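Local coordinates for uncharacterized protein LPG1670 (Legionella pneumophila subsp. pneumophila, PDB 5T2X) that is of unknown function, belongs to the DUF5630 family and folds as a mostly alpha-helical chain without beta strands, at residues F83-P88 with S92-G97. Residues are numbered along the deposited sequence; the frame is centred on the assembly and turned at random.
Sequences FEEYPP and SQLVKG
The carbonyl oxygen of E84 is approached by two different groups: the side-chain amide of N219, on helix 211-220, gives it a hydrogen bond, and a methyl of L94 packs against it. The contact between E84 O and L94 CD2 is 3.8 Å, a van der Waals touch well off the carbonyl axis, with a C-O...CD2 angle of about 112°. It is a worked example of a loop folded back on the helix it leads into, where one leucine does most of the joining. L94 sits in the first turns of helix 91-111; its CG lies anti to the backbone N (chi1 178°), which carries the branch outward from the helix to meet the extended chain of 83-88. L94 CD2 also lies 4.2 Å from E85 CG, while the carboxylate of that glutamate forms a salt bridge through OE2 with R70. The CB of E84 points away from the helix, and its OE1 is hydrogen-bonded to S215 OG; the loop thus has polar links to helix 66-76 through E85 and to helix 211-220 through E84.

Beyond the cis peptide bond between P87 and P88, the chain bends into the helix start. Here Q93 OE1 and P88 O, two acceptors with no proton to share, stand 4.4 Å apart; the glutamine oxygen accepts the backbone N-H of T90, one of the two bonds that define a capping box, and probably helps to fix the first turn.

The chemistry is therefore divided: between loop and helix the attraction is slight, of van der Waals kind, a methyl against a carbonyl oxygen and a methylene, and the directional bonds of E84, E85 and Q93, all made to other partners, probably help to hold loop and helix start in place.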
loop_
_atom_site.group_PDB
_atom_site.type_symbol
_atom_site.label_atom_id
_atom_site.label_comp_id
_atom_site.label_asym_id
_atom_site.label_seq_id
_atom_site.Cartn_x
_atom_site.Cartn_y
_atom_site.Cartn_z
ATOM N N PHE A 83 10.890 -8.568 3.391
ATOM C CA PHE A 83 10.373 -7.361 2.764
ATOM C C PHE A 83 11.452 -6.693 1.920
ATOM O O PHE A 83 12.643 -6.754 2.231
ATOM C CB PHE A 83 9.858 -6.380 3.820
ATOM C CG PHE A 83 8.600 -6.830 4.507
ATOM C CD1 PHE A 83 8.654 -7.492 5.721
ATOM C CD2 PHE A 83 7.362 -6.587 3.936
ATOM C CE1 PHE A 83 7.497 -7.904 6.355
ATOM C CE2 PHE A 83 6.201 -6.998 4.564
ATOM C CZ PHE A 83 6.269 -7.656 5.775
ATOM N N GLU A 84 11.019 -6.053 0.839
ATOM C CA GLU A 84 11.912 -5.338 -0.057
ATOM C C GLU A 84 11.459 -3.890 -0.178
ATOM O O GLU A 84 10.268 -3.584 -0.072
ATOM C CB GLU A 84 11.957 -5.997 -1.444
ATOM C CG GLU A 84 12.364 -7.464 -1.417
ATOM C CD GLU A 84 12.455 -8.074 -2.804
ATOM O OE1 GLU A 84 12.440 -7.313 -3.795
ATOM O OE2 GLU A 84 12.541 -9.316 -2.902
ATOM N N GLU A 85 12.421 -3.001 -0.396
ATOM C CA GLU A 85 12.151 -1.579 -0.535
ATOM C C GLU A 85 12.032 -1.208 -2.007
ATOM O O GLU A 85 12.697 -1.789 -2.868
ATOM C CB GLU A 85 13.254 -0.747 0.121
ATOM C CG GLU A 85 13.600 -1.177 1.537
ATOM C CD GLU A 85 14.781 -0.413 2.102
ATOM O OE1 GLU A 85 14.900 0.797 1.817
ATOM O OE2 GLU A 85 15.595 -1.026 2.825
ATOM N N TYR A 86 11.169 -0.227 -2.288
ATOM C CA TYR A 86 11.014 0.283 -3.642
ATOM C C TYR A 86 10.339 1.642 -3.583
ATOM O O TYR A 86 9.410 1.821 -2.784
ATOM C CB TYR A 86 10.202 -0.676 -4.521
ATOM C CG TYR A 86 8.828 -1.022 -3.986
ATOM C CD1 TYR A 86 7.707 -0.296 -4.371
ATOM C CD2 TYR A 86 8.650 -2.085 -3.110
ATOM C CE1 TYR A 86 6.451 -0.611 -3.889
ATOM C CE2 TYR A 86 7.399 -2.408 -2.623
ATOM C CZ TYR A 86 6.303 -1.670 -3.017
ATOM O OH TYR A 86 5.054 -1.990 -2.534
ATOM N N PRO A 87 10.774 2.608 -4.386
ATOM C CA PRO A 87 10.131 3.928 -4.389
ATOM C C PRO A 87 8.731 3.842 -4.972
ATOM O O PRO A 87 8.367 2.824 -5.578
ATOM C CB PRO A 87 11.066 4.766 -5.276
ATOM C CG PRO A 87 11.732 3.781 -6.151
ATOM C CD PRO A 87 11.905 2.541 -5.324
ATOM N N PRO A 88 7.909 4.898 -4.825
ATOM C CA PRO A 88 8.191 6.212 -4.227
ATOM C C PRO A 88 8.143 6.260 -2.697
ATOM O O PRO A 88 8.446 7.307 -2.124
ATOM C CB PRO A 88 7.092 7.095 -4.819
ATOM C CG PRO A 88 5.952 6.166 -5.015
ATOM C CD PRO A 88 6.555 4.843 -5.404
ATOM N N SER A 92 10.756 4.546 6.097
ATOM C CA SER A 92 9.959 4.773 7.299
ATOM C C SER A 92 8.477 4.568 7.017
ATOM O O SER A 92 7.755 3.993 7.840
ATOM C CB SER A 92 10.208 6.176 7.851
ATOM O OG SER A 92 9.588 7.162 7.046
ATOM N N GLN A 93 8.007 5.032 5.856
ATOM C CA GLN A 93 6.631 4.765 5.456
ATOM C C GLN A 93 6.379 3.269 5.334
ATOM O O GLN A 93 5.298 2.781 5.687
ATOM C CB GLN A 93 6.324 5.469 4.136
ATOM C CG GLN A 93 6.338 6.982 4.231
ATOM C CD GLN A 93 6.108 7.647 2.892
ATOM O OE1 GLN A 93 6.730 7.286 1.893
ATOM N NE2 GLN A 93 5.206 8.620 2.862
ATOM N N LEU A 94 7.369 2.522 4.841
ATOM C CA LEU A 94 7.216 1.077 4.730
ATOM C C LEU A 94 7.129 0.423 6.103
ATOM O O LEU A 94 6.273 -0.440 6.332
ATOM C CB LEU A 94 8.375 0.491 3.924
ATOM C CG LEU A 94 8.386 -1.027 3.748
ATOM C CD1 LEU A 94 7.132 -1.498 3.027
ATOM C CD2 LEU A 94 9.635 -1.466 3.000
ATOM N N VAL A 95 7.996 0.830 7.032
ATOM C CA VAL A 95 8.024 0.209 8.354
ATOM C C VAL A 95 6.791 0.603 9.159
ATOM O O VAL A 95 6.143 -0.245 9.785
ATOM C CB VAL A 95 9.323 0.577 9.091
ATOM C CG1 VAL A 95 9.265 0.107 10.534
ATOM C CG2 VAL A 95 10.521 -0.032 8.382
ATOM N N LYS A 96 6.452 1.895 9.164
ATOM C CA LYS A 96 5.260 2.336 9.882
ATOM C C LYS A 96 4.005 1.696 9.307
ATOM O O LYS A 96 3.103 1.298 10.054
ATOM C CB LYS A 96 5.144 3.859 9.840
ATOM C CG LYS A 96 6.230 4.606 10.588
ATOM C CD LYS A 96 6.042 6.104 10.415
ATOM C CE LYS A 96 7.182 6.892 11.031
ATOM N NZ LYS A 96 7.039 8.347 10.748
ATOM N N GLY A 97 3.928 1.588 7.979
ATOM C CA GLY A 97 2.768 0.966 7.362
ATOM C C GLY A 97 2.617 -0.493 7.744
ATOM O O GLY A 97 1.507 -0.967 7.998
#